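Local coordinates for putative cytoplasmic protein (Salmonella typhimurium LT2, PDB 2Q02) that is of unknown function but binds zinc and is possibly an isomerase built on a xylose isomerase-like TIM barrel, at residues E88-D93 with R100-C105; I11-K14 with S20-A23; T7-N12 with R265-L270; T111-E116 with V145-S150. All blocks are in the same frame, centred on the assembly; numbering follows the deposited sequence.

Contact 1. Residues E88-D93 with R100-C105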
loop_
_atom_site.group_PDB
_atom_site.type_symbol
_atom_site.label_atom_id
_atom_site.label_comp_id
_atom_site.label_asym_id
_atom_site.label_seq_id
_atom_site.Cartn_x
_atom_site.Cartn_y
_atom_site.Cartn_z
ATOM N N GLU A 88 13.660 8.996 8.612
ATOM C CA GLU A 88 14.325 8.389 9.768
ATOM C C GLU A 88 13.339 8.115 10.934
ATOM O O GLU A 88 13.423 7.086 11.629
ATOM C CB GLU A 88 15.470 9.293 10.255
ATOM C CG GLU A 88 16.647 9.461 9.262
ATOM C CD GLU A 88 17.747 10.408 9.765
ATOM O OE1 GLU A 88 17.420 11.271 10.610
ATOM O OE2 GLU A 88 18.924 10.279 9.326
ATOM N N GLY A 89 12.419 9.050 11.162
ATOM C CA GLY A 89 11.387 8.881 12.179
ATOM C C GLY A 89 10.493 7.704 11.873
ATOM O O GLY A 89 10.148 6.949 12.763
ATOM N N LEU A 90 10.145 7.549 10.603
ATOM C CA LEU A 90 9.313 6.440 10.155
ATOM C C LEU A 90 10.063 5.101 10.099
ATOM O O LEU A 90 9.449 4.038 10.293
ATOM C CB LEU A 90 8.683 6.739 8.795
ATOM C CG LEU A 90 7.508 7.713 8.809
ATOM C CD1 LEU A 90 7.235 8.291 7.402
ATOM C CD2 LEU A 90 6.244 7.056 9.378
ATOM N N LEU A 91 11.374 5.152 9.826
ATOM C CA LEU A 91 12.232 3.969 9.918
ATOM C C LEU A 91 12.370 3.464 11.357
ATOM O O LEU A 91 12.347 2.255 11.584
ATOM C CB LEU A 91 13.594 4.240 9.287
ATOM C CG LEU A 91 13.572 4.295 7.749
ATOM C CD1 LEU A 91 14.848 4.928 7.216
ATOM C CD2 LEU A 91 13.367 2.891 7.116
ATOM N N ARG A 92 12.482 4.376 12.324
ATOM C CA ARG A 92 12.419 3.992 13.747
ATOM C C ARG A 92 11.094 3.330 14.097
ATOM O O ARG A 92 11.069 2.344 14.854
ATOM C CB ARG A 92 12.545 5.206 14.679
ATOM C CG ARG A 92 13.913 5.784 14.811
ATOM C CD ARG A 92 13.893 7.044 15.673
ATOM N NE ARG A 92 14.537 8.135 14.941
ATOM C CZ ARG A 92 14.033 9.350 14.738
ATOM N NH1 ARG A 92 12.863 9.707 15.248
ATOM N NH2 ARG A 92 14.723 10.233 14.037
ATOM N N ASP A 93 10.004 3.923 13.596
ATOM C CA ASP A 93 8.650 3.422 13.838
ATOM C C ASP A 93 8.480 1.997 13.325
ATOM O O ASP A 93 7.888 1.148 13.991
ATOM C CB ASP A 93 7.608 4.336 13.160
ATOM C CG ASP A 93 7.363 5.618 13.927
ATOM O OD1 ASP A 93 7.758 5.690 15.119
ATOM O OD2 ASP A 93 6.766 6.551 13.330
ATOM N N ARG A 100 7.993 -4.902 8.479
ATOM C CA ARG A 100 8.914 -5.446 7.496
ATOM C C ARG A 100 9.367 -4.379 6.492
ATOM O O ARG A 100 10.523 -4.341 6.079
ATOM C CB ARG A 100 8.174 -6.556 6.731
ATOM C CG ARG A 100 9.016 -7.311 5.712
ATOM C CD ARG A 100 8.342 -8.668 5.359
ATOM N NE ARG A 100 7.589 -8.632 4.094
ATOM C CZ ARG A 100 6.637 -9.499 3.754
ATOM N NH1 ARG A 100 6.259 -10.482 4.569
ATOM N NH2 ARG A 100 6.048 -9.376 2.583
ATOM N N ALA A 101 8.432 -3.528 6.093
ATOM C CA ALA A 101 8.665 -2.606 5.006
ATOM C C ALA A 101 8.113 -1.212 5.339
ATOM O O ALA A 101 7.209 -1.056 6.197
ATOM C CB ALA A 101 8.006 -3.146 3.721
ATOM N N LEU A 102 8.673 -0.208 4.659
ATOM C CA LEU A 102 8.118 1.137 4.685
ATOM C C LEU A 102 7.843 1.558 3.241
ATOM O O LEU A 102 8.658 1.332 2.317
ATOM C CB LEU A 102 9.049 2.121 5.398
ATOM C CG LEU A 102 8.796 3.633 5.364
ATOM C CD1 LEU A 102 7.552 3.992 6.136
ATOM C CD2 LEU A 102 9.975 4.360 5.934
ATOM N N VAL A 103 6.673 2.167 3.058
ATOM C CA VAL A 103 6.211 2.577 1.736
ATOM C C VAL A 103 6.702 3.970 1.372
ATOM O O VAL A 103 6.674 4.890 2.197
ATOM C CB VAL A 103 4.665 2.573 1.673
ATOM C CG1 VAL A 103 4.177 3.106 0.327
ATOM C CG2 VAL A 103 4.122 1.186 1.917
ATOM N N LEU A 104 7.103 4.126 0.114
ATOM C CA LEU A 104 7.628 5.397 -0.421
ATOM C C LEU A 104 6.726 5.925 -1.555
ATOM O O LEU A 104 6.423 5.203 -2.522
ATOM C CB LEU A 104 9.040 5.187 -0.962
ATOM C CG LEU A 104 10.078 4.710 0.056
ATOM C CD1 LEU A 104 11.278 4.103 -0.629
ATOM C CD2 LEU A 104 10.541 5.845 0.957
ATOM N N CYS A 105 6.291 7.175 -1.427
ATOM C CA CYS A 105 5.406 7.778 -2.407
ATOM C C CYS A 105 6.058 8.966 -3.074
ATOM O O CYS A 105 6.646 9.814 -2.383
ATOM C CB CYS A 105 4.117 8.269 -1.735
ATOM S SG CYS A 105 3.011 6.932 -1.236
#
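Leu102, on barrel strand 101-104, sends its side chain out between Leu90 and Leu91 of helix 81-97. This is helix-on-sheet packing inside a TIM-barrel beta-alpha-beta unit: strand 66-73 leads into helix 81-97, which returns to strand 101-104. All three leucines are buried, and the contact across the segments is entirely apolar. Leu102 holds CG anti to its backbone N (chi1 170°), which carries both methyls off the strand toward the helix. Its CD2 is the shared atom. Leu102 CD2 lies 3.9 Å from Leu90 CB, at the base of that side chain, whereas Leu91 is touched at its outer end. The two helix leucines have nearly the same torsions, with CG opposite the carbonyl carbon, yet they are used differently: the CB of Leu90 already faces the strand, while Leu91 turns only its branch end inward. Leu91 and Leu102 cross at about a right angle. Around them, Phe129 of helix 115-130 touches both Leu91 and Leu102, and Ile70 and Val73 of strand 66-73 also touch Leu102. Leu102 CD1 takes a smaller share, 4.0 Å from Leu90 CB, while its CD2 lies 3.9 Å from Leu91 CD2.

Contact 2. Residues I11-K14 with S20-A23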
loop_
_atom_site.group_PDB
_atom_site.type_symbol
_atom_site.label_atom_id
_atom_site.label_comp_id
_atom_site.label_asym_id
_atom_site.label_seq_id
_atom_site.Cartn_x
_atom_site.Cartn_y
_atom_site.Cartn_z
ATOM N N ILE A 11 -4.812 -6.595 5.920
ATOM C CA ILE A 11 -5.756 -5.522 6.137
ATOM C C ILE A 11 -4.990 -4.249 6.467
ATOM O O ILE A 11 -4.300 -4.161 7.493
ATOM C CB ILE A 11 -6.776 -5.851 7.242
ATOM C CG1 ILE A 11 -7.329 -7.287 7.083
ATOM C CG2 ILE A 11 -7.900 -4.803 7.253
ATOM C CD1 ILE A 11 -7.967 -7.590 5.740
ATOM N N ASN A 12 -5.120 -3.268 5.585
ATOM C CA ASN A 12 -4.561 -1.953 5.822
ATOM C C ASN A 12 -5.441 -1.191 6.854
ATOM O O ASN A 12 -6.688 -1.223 6.794
ATOM C CB ASN A 12 -4.436 -1.195 4.487
ATOM C CG ASN A 12 -3.604 0.066 4.600
ATOM O OD1 ASN A 12 -3.925 0.945 5.397
ATOM N ND2 ASN A 12 -2.543 0.173 3.785
ATOM N N ARG A 13 -4.782 -0.504 7.791
ATOM C CA ARG A 13 -5.491 0.197 8.860
ATOM C C ARG A 13 -6.369 1.371 8.400
ATOM O O ARG A 13 -7.187 1.850 9.185
ATOM C CB ARG A 13 -4.528 0.679 9.949
ATOM C CG ARG A 13 -5.245 1.083 11.225
ATOM C CD ARG A 13 -4.327 1.683 12.282
ATOM N NE ARG A 13 -5.087 2.081 13.483
ATOM C CZ ARG A 13 -4.748 3.062 14.316
ATOM N NH1 ARG A 13 -3.644 3.766 14.113
ATOM N NH2 ARG A 13 -5.515 3.337 15.362
ATOM N N LYS A 14 -6.217 1.836 7.151
ATOM C CA LYS A 14 -7.081 2.920 6.643
ATOM C C LYS A 14 -8.564 2.548 6.626
ATOM O O LYS A 14 -9.410 3.436 6.624
ATOM C CB LYS A 14 -6.659 3.380 5.241
ATOM C CG LYS A 14 -7.065 4.844 4.908
ATOM C CD LYS A 14 -6.033 5.850 5.408
ATOM C CE LYS A 14 -6.543 7.286 5.334
ATOM N NZ LYS A 14 -6.106 8.188 6.477
ATOM N N SER A 20 -9.164 1.826 17.803
ATOM C CA SER A 20 -7.844 1.819 18.405
ATOM C C SER A 20 -7.043 0.674 17.806
ATOM O O SER A 20 -7.600 -0.227 17.185
ATOM C CB SER A 20 -7.926 1.613 19.910
ATOM O OG SER A 20 -8.068 0.234 20.207
ATOM N N ILE A 21 -5.737 0.691 18.024
ATOM C CA ILE A 21 -4.879 -0.350 17.476
ATOM C C ILE A 21 -5.254 -1.745 17.987
ATOM O O ILE A 21 -5.237 -2.681 17.200
ATOM C CB ILE A 21 -3.384 -0.054 17.726
ATOM C CG1 ILE A 21 -2.962 1.192 16.926
ATOM C CG2 ILE A 21 -2.531 -1.265 17.348
ATOM C CD1 ILE A 21 -1.516 1.607 17.084
ATOM N N GLU A 22 -5.587 -1.889 19.276
ATOM C CA GLU A 22 -5.989 -3.217 19.800
ATOM C C GLU A 22 -7.338 -3.683 19.247
ATOM O O GLU A 22 -7.494 -4.867 18.946
ATOM C CB GLU A 22 -6.010 -3.316 21.335
ATOM C CG GLU A 22 -6.462 -4.719 21.801
ATOM C CD GLU A 22 -6.099 -5.053 23.241
ATOM O OE1 GLU A 22 -5.881 -4.110 24.030
ATOM O OE2 GLU A 22 -6.046 -6.260 23.597
ATOM N N ALA A 23 -8.295 -2.761 19.130
ATOM C CA ALA A 23 -9.588 -3.062 18.520
ATOM C C ALA A 23 -9.422 -3.474 17.055
ATOM O O ALA A 23 -10.094 -4.375 16.569
ATOM C CB ALA A 23 -10.521 -1.849 18.633
#
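An arginine lying against an isoleucine makes this contact, Arg13 with Ile21, in the first beta-alpha-beta unit of the barrel, where strand 9-12 ends and helix 21-30 begins. It is mostly buried. Arg13 leaves the short 3-10 turn after the strand, swings CG to the far side of CB from its main-chain nitrogen (chi1 -165°) and stays extended from CG to NE, a straight reach that lays the guanidinium beside the first turn of the helix. Ile21 CG1 sits over the centre of one guanidinium face, with Arg13 CZ 3.7 Å from that CG1; the two side chains cross at about a right angle. Ser20 comes in obliquely, its carbonyl C 3.9 Å from Arg13 NH2. Both ends of the contact are tied down locally. Asn12 OD1 accepts from Lys14 N at 3.0 Å, in the carbonyl plane, forming an Asx turn; Ser20 is the N-cap residue, and its OG accepts from Ala23 N at 3.2 Å with an N-H...O angle of 171°. Arg13 NE is buried with no partner in the model, whereas NH1 is hydrogen-bonded outside the two segments. The guanidinium is thus divided in its chemistry: its face is given to a hydrocarbon branch, while NH2 carries the salt bridge to Asp49 and the hydrogen bond to Leu19 O, which probably help fix its rotation.

Contact 3. Residues T7-N12 with R265-L270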
loop_
_atom_site.group_PDB
_atom_site.type_symbol
_atom_site.label_atom_id
_atom_site.label_comp_id
_atom_site.label_asym_id
_atom_site.label_seq_id
_atom_site.Cartn_x
_atom_site.Cartn_y
_atom_site.Cartn_z
ATOM N N THR A 7 -4.252 -16.700 3.973
ATOM C CA THR A 7 -2.966 -16.222 4.524
ATOM C C THR A 7 -2.374 -14.998 3.817
ATOM O O THR A 7 -1.726 -14.158 4.459
ATOM C CB THR A 7 -1.911 -17.417 4.367
ATOM O OG1 THR A 7 -2.172 -18.407 5.357
ATOM C CG2 THR A 7 -0.403 -17.000 4.445
ATOM N N ARG A 8 -2.535 -14.962 2.487
ATOM C CA ARG A 8 -1.955 -13.924 1.627
ATOM C C ARG A 8 -2.686 -12.587 1.690
ATOM O O ARG A 8 -2.239 -11.639 1.061
ATOM C CB ARG A 8 -1.941 -14.363 0.151
ATOM C CG ARG A 8 -1.000 -15.504 -0.156
ATOM C CD ARG A 8 -1.166 -15.991 -1.592
ATOM N NE ARG A 8 -0.837 -14.941 -2.550
ATOM C CZ ARG A 8 -1.075 -15.001 -3.863
ATOM N NH1 ARG A 8 -1.641 -16.062 -4.409
ATOM N NH2 ARG A 8 -0.764 -13.974 -4.643
ATOM N N PHE A 9 -3.811 -12.502 2.395
ATOM C CA PHE A 9 -4.535 -11.227 2.494
ATOM C C PHE A 9 -4.062 -10.409 3.688
ATOM O O PHE A 9 -3.707 -10.954 4.734
ATOM C CB PHE A 9 -6.055 -11.443 2.516
ATOM C CG PHE A 9 -6.622 -11.853 1.184
ATOM C CD1 PHE A 9 -6.583 -10.977 0.098
ATOM C CD2 PHE A 9 -7.202 -13.108 1.010
ATOM C CE1 PHE A 9 -7.078 -11.336 -1.149
ATOM C CE2 PHE A 9 -7.730 -13.483 -0.251
ATOM C CZ PHE A 9 -7.659 -12.587 -1.334
ATOM N N CYS A 10 -4.048 -9.086 3.509
ATOM C CA CYS A 10 -3.555 -8.132 4.533
ATOM C C CYS A 10 -4.578 -7.020 4.693
ATOM O O CYS A 10 -5.171 -6.559 3.720
ATOM C CB CYS A 10 -2.209 -7.528 4.084
ATOM S SG CYS A 10 -1.428 -6.308 5.186
ATOM N N ILE A 11 -4.812 -6.595 5.920
ATOM C CA ILE A 11 -5.756 -5.522 6.137
ATOM C C ILE A 11 -4.990 -4.249 6.467
ATOM O O ILE A 11 -4.300 -4.161 7.493
ATOM C CB ILE A 11 -6.776 -5.851 7.242
ATOM C CG1 ILE A 11 -7.329 -7.287 7.083
ATOM C CG2 ILE A 11 -7.900 -4.803 7.253
ATOM C CD1 ILE A 11 -7.967 -7.590 5.740
ATOM N N ASN A 12 -5.120 -3.268 5.585
ATOM C CA ASN A 12 -4.561 -1.953 5.822
ATOM C C ASN A 12 -5.441 -1.191 6.854
ATOM O O ASN A 12 -6.688 -1.223 6.794
ATOM C CB ASN A 12 -4.436 -1.195 4.487
ATOM C CG ASN A 12 -3.604 0.066 4.600
ATOM O OD1 ASN A 12 -3.925 0.945 5.397
ATOM N ND2 ASN A 12 -2.543 0.173 3.785
ATOM N N ARG A 265 -16.845 -9.842 2.129
ATOM C CA ARG A 265 -17.472 -9.694 0.817
ATOM C C ARG A 265 -16.421 -9.497 -0.280
ATOM O O ARG A 265 -16.542 -10.057 -1.362
ATOM C CB ARG A 265 -18.508 -8.555 0.815
ATOM N N SER A 266 -15.384 -8.721 0.009
ATOM C CA SER A 266 -14.313 -8.461 -0.963
ATOM C C SER A 266 -13.508 -9.724 -1.285
ATOM O O SER A 266 -13.321 -10.052 -2.454
ATOM C CB SER A 266 -13.405 -7.342 -0.473
ATOM O OG SER A 266 -14.118 -6.111 -0.464
ATOM N N VAL A 267 -13.063 -10.435 -0.249
ATOM C CA VAL A 267 -12.370 -11.723 -0.410
ATOM C C VAL A 267 -13.190 -12.704 -1.237
ATOM O O VAL A 267 -12.692 -13.243 -2.232
ATOM C CB VAL A 267 -11.992 -12.337 0.964
ATOM C CG1 VAL A 267 -11.635 -13.830 0.857
ATOM C CG2 VAL A 267 -10.802 -11.566 1.549
ATOM N N SER A 268 -14.453 -12.890 -0.843
ATOM C CA SER A 268 -15.369 -13.823 -1.514
ATOM C C SER A 268 -15.571 -13.499 -2.981
ATOM O O SER A 268 -15.753 -14.399 -3.801
ATOM C CB SER A 268 -16.730 -13.843 -0.816
ATOM O OG SER A 268 -16.603 -14.420 0.469
ATOM N N LEU A 269 -15.552 -12.215 -3.305
ATOM C CA LEU A 269 -15.643 -11.781 -4.685
ATOM C C LEU A 269 -14.459 -12.258 -5.535
ATOM O O LEU A 269 -14.626 -12.553 -6.711
ATOM C CB LEU A 269 -15.745 -10.265 -4.746
ATOM C CG LEU A 269 -16.131 -9.690 -6.111
ATOM C CD1 LEU A 269 -17.269 -8.652 -5.953
ATOM C CD2 LEU A 269 -14.905 -9.099 -6.847
ATOM N N LEU A 270 -13.275 -12.332 -4.943
ATOM C CA LEU A 270 -12.072 -12.732 -5.674
ATOM C C LEU A 270 -12.020 -14.240 -5.859
ATOM O O LEU A 270 -11.553 -14.725 -6.888
ATOM C CB LEU A 270 -10.806 -12.213 -4.967
ATOM C CG LEU A 270 -10.759 -10.679 -4.900
ATOM C CD1 LEU A 270 -9.699 -10.195 -3.920
ATOM C CD2 LEU A 270 -10.566 -10.069 -6.284
#
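Phe9 meets Val267 and Leu270 through carbon atoms, and no hydrogen bond joins the two segments. The clearest interaction is a CH-pi contact: Val267 CG2 lies over one face of the Phe9 ring, 4.0 Å from its centroid and 15° off the ring normal. Being offset toward the rim, this methyl is closest to the CD2 and CE2 side of the ring. Val267 places CG2 there by turning it opposite its carbonyl carbon, while its other methyl adds a lesser contact, CG1 being 4.1 Å from Phe9 CE2.

Ordinary apolar packing supplies the second touch. Leu270, about one helical turn after Val267, brings CD1 obliquely to another part of the ring, 4.0 Å from Phe9 CE1. The ring therefore bears on two residues three apart, on the same side of the helix.

These segments close the TIM barrel: strand 9-12 is the first strand and helix 256-271 the last helix, so residues more than 250 apart in sequence come together. Phe9 points outward from the strand into this strand-to-helix layer, and its side chain also touches Tyr242 of strand 242-244, the eighth strand.

Polar interactions belong to the surroundings. Main-chain hydrogen bonds join the first strand to both neighbours, Arg8 and Cys10 pairing with Tyr242, Cys10 also with Phe244, and Ile11 with Lys35 and Glu37 on the second strand. Arg8 forms a salt bridge with Glu234, and on the helix Ser266 OG is hydrogen-bonded to Leu218 N.

Contact 4. Residues T111-E116 with V145-S150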
loop_
_atom_site.group_PDB
_atom_site.type_symbol
_atom_site.label_atom_id
_atom_site.label_comp_id
_atom_site.label_asym_id
_atom_site.label_seq_id
_atom_site.Cartn_x
_atom_site.Cartn_y
_atom_site.Cartn_z
ATOM N N THR A 111 4.715 18.927 -10.559
ATOM C CA THR A 111 6.068 19.328 -10.868
ATOM C C THR A 111 6.878 18.116 -11.309
ATOM O O THR A 111 6.718 17.019 -10.783
ATOM C CB THR A 111 6.708 20.016 -9.676
ATOM O OG1 THR A 111 6.219 21.360 -9.630
ATOM C CG2 THR A 111 8.189 20.069 -9.796
ATOM N N ILE A 112 7.731 18.326 -12.300
ATOM C CA ILE A 112 8.570 17.271 -12.832
ATOM C C ILE A 112 9.658 16.950 -11.836
ATOM O O ILE A 112 10.315 17.835 -11.352
ATOM C CB ILE A 112 9.307 17.709 -14.130
ATOM C CG1 ILE A 112 8.321 17.880 -15.284
ATOM C CG2 ILE A 112 10.451 16.710 -14.497
ATOM C CD1 ILE A 112 8.887 18.641 -16.473
ATOM N N VAL A 113 9.864 15.670 -11.563
ATOM C CA VAL A 113 11.070 15.221 -10.899
ATOM C C VAL A 113 11.859 14.397 -11.921
ATOM O O VAL A 113 11.368 13.377 -12.378
ATOM C CB VAL A 113 10.762 14.371 -9.636
ATOM C CG1 VAL A 113 12.053 13.797 -9.035
ATOM C CG2 VAL A 113 10.048 15.204 -8.589
ATOM N N PRO A 114 13.084 14.833 -12.277
ATOM C CA PRO A 114 13.792 14.102 -13.333
ATOM C C PRO A 114 14.094 12.682 -12.881
ATOM O O PRO A 114 14.319 12.464 -11.666
ATOM C CB PRO A 114 15.103 14.873 -13.509
ATOM C CG PRO A 114 14.912 16.141 -12.797
ATOM C CD PRO A 114 13.903 15.925 -11.730
ATOM N N PRO A 115 14.090 11.714 -13.832
ATOM C CA PRO A 115 14.481 10.345 -13.481
ATOM C C PRO A 115 15.845 10.234 -12.771
ATOM O O PRO A 115 15.996 9.388 -11.898
ATOM C CB PRO A 115 14.462 9.592 -14.829
ATOM C CG PRO A 115 14.396 10.629 -15.871
ATOM C CD PRO A 115 13.713 11.808 -15.252
ATOM N N GLU A 116 16.807 11.086 -13.128
ATOM C CA GLU A 116 18.144 11.089 -12.472
ATOM C C GLU A 116 18.035 11.393 -10.991
ATOM O O GLU A 116 18.713 10.759 -10.169
ATOM C CB GLU A 116 19.103 12.117 -13.072
ATOM C CG GLU A 116 19.419 11.937 -14.562
ATOM C CD GLU A 116 18.521 12.774 -15.483
ATOM O OE1 GLU A 116 17.329 12.927 -15.152
ATOM O OE2 GLU A 116 19.018 13.270 -16.524
ATOM N N VAL A 145 -0.868 14.572 -12.039
ATOM C CA VAL A 145 0.136 15.455 -11.420
ATOM C C VAL A 145 1.289 14.704 -10.724
ATOM O O VAL A 145 2.193 15.323 -10.176
ATOM C CB VAL A 145 -0.535 16.479 -10.513
ATOM C CG1 VAL A 145 -1.397 17.404 -11.365
ATOM C CG2 VAL A 145 -1.383 15.779 -9.419
ATOM N N SER A 146 1.253 13.376 -10.776
ATOM C CA SER A 146 2.263 12.527 -10.145
ATOM C C SER A 146 3.558 12.533 -10.932
ATOM O O SER A 146 3.554 12.465 -12.158
ATOM C CB SER A 146 1.767 11.093 -10.018
ATOM O OG SER A 146 2.825 10.213 -9.715
ATOM N N SER A 147 4.670 12.618 -10.203
ATOM C CA SER A 147 5.993 12.594 -10.814
ATOM C C SER A 147 6.444 11.185 -11.196
ATOM O O SER A 147 7.458 11.030 -11.851
ATOM C CB SER A 147 7.036 13.215 -9.874
ATOM O OG SER A 147 7.253 12.399 -8.737
ATOM N N LEU A 148 5.712 10.165 -10.765
ATOM C CA LEU A 148 6.080 8.774 -11.020
ATOM C C LEU A 148 4.798 7.915 -11.041
ATOM O O LEU A 148 4.268 7.544 -9.995
ATOM C CB LEU A 148 7.084 8.283 -9.949
ATOM C CG LEU A 148 7.545 6.815 -10.001
ATOM C CD1 LEU A 148 8.270 6.473 -11.321
ATOM C CD2 LEU A 148 8.437 6.444 -8.821
ATOM N N ARG A 149 4.308 7.633 -12.242
ATOM C CA ARG A 149 3.004 7.010 -12.458
ATOM C C ARG A 149 3.051 5.561 -12.938
ATOM O O ARG A 149 2.109 4.792 -12.716
ATOM C CB ARG A 149 2.268 7.825 -13.514
ATOM C CG ARG A 149 2.295 9.298 -13.235
ATOM C CD ARG A 149 1.632 10.043 -14.353
ATOM N NE ARG A 149 0.238 9.653 -14.504
ATOM C CZ ARG A 149 -0.443 9.693 -15.638
ATOM N NH1 ARG A 149 0.137 10.094 -16.760
ATOM N NH2 ARG A 149 -1.721 9.325 -15.643
ATOM N N SER A 150 4.138 5.204 -13.622
ATOM C CA SER A 150 4.295 3.874 -14.208
ATOM C C SER A 150 5.055 2.962 -13.262
ATOM O O SER A 150 6.168 3.286 -12.808
ATOM C CB SER A 150 5.033 3.933 -15.547
ATOM O OG SER A 150 5.379 2.628 -15.995
HETATM O O HOH W 1 4.835 15.926 -9.298
HETATM O O HOH W 2 8.462 13.536 -12.946
#
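Val113 and Ser147 face each other, each with its CB directed at the opposite segment, and they meet by carbon: Val113 CG2 is 3.8 Å from Ser147 CB. With chi1 at 174°, Val113 has CG1 trans to its backbone N, and the other methyl, CG2, falls beside the serine. Ser147 OG stands between its backbone N and carbonyl carbon (chi1 69°); it lies farther from the valine, 4.0 Å from Val113 CG2, and is hydrogen-bonded instead to Leu107 O. Thr111 takes part through its backbone, as its side chain starts away from Ser147; its O is 3.9 Å from Ser147 CB.

No direct hydrogen bond links the segments, but water 2 bridges them: it accepts from Val113 N at 2.9 Å and donates to Ser147 O at 2.9 Å, spanning the backbones beside the valine-serine pair. Water 1 lies 2.6 Å from Thr111 O and 2.8 Å from Val145 O, with more acceptors near it than it has protons to give. Within the second segment, Ser146 OG accepts from Leu148 N in an ST turn.

This is a surface contact between two loops of the TIM barrel. Residues 111-114 lead into helix 115-130, with Pro114 as its N-cap residue, while 145-150 follow strand 135-138 and end at Ser150, the N-cap of helix 151-161. Pro115 and Leu148 both touch Trp153 on that second helix.

Contacts 1, 2 and 3 all reach the same eight-stranded barrel sheet and are buried; contact 4 lies at the surface, between loops that lead into helices. Contacts 2 and 3 share strand 9-12, Ile11 and Asn12 belonging to a segment of each, but use it differently: contact 3 takes its start to the last helix, contact 2 the turn after its end to the first. Contact 1 is a local strand-helix pairing nested within the long loop that contact 3 closes, with centres about 24 Å apart. Chemistry follows place: carbon only in contacts 1 and 3, an arginine face in contact 2, and bridging water in contact 4.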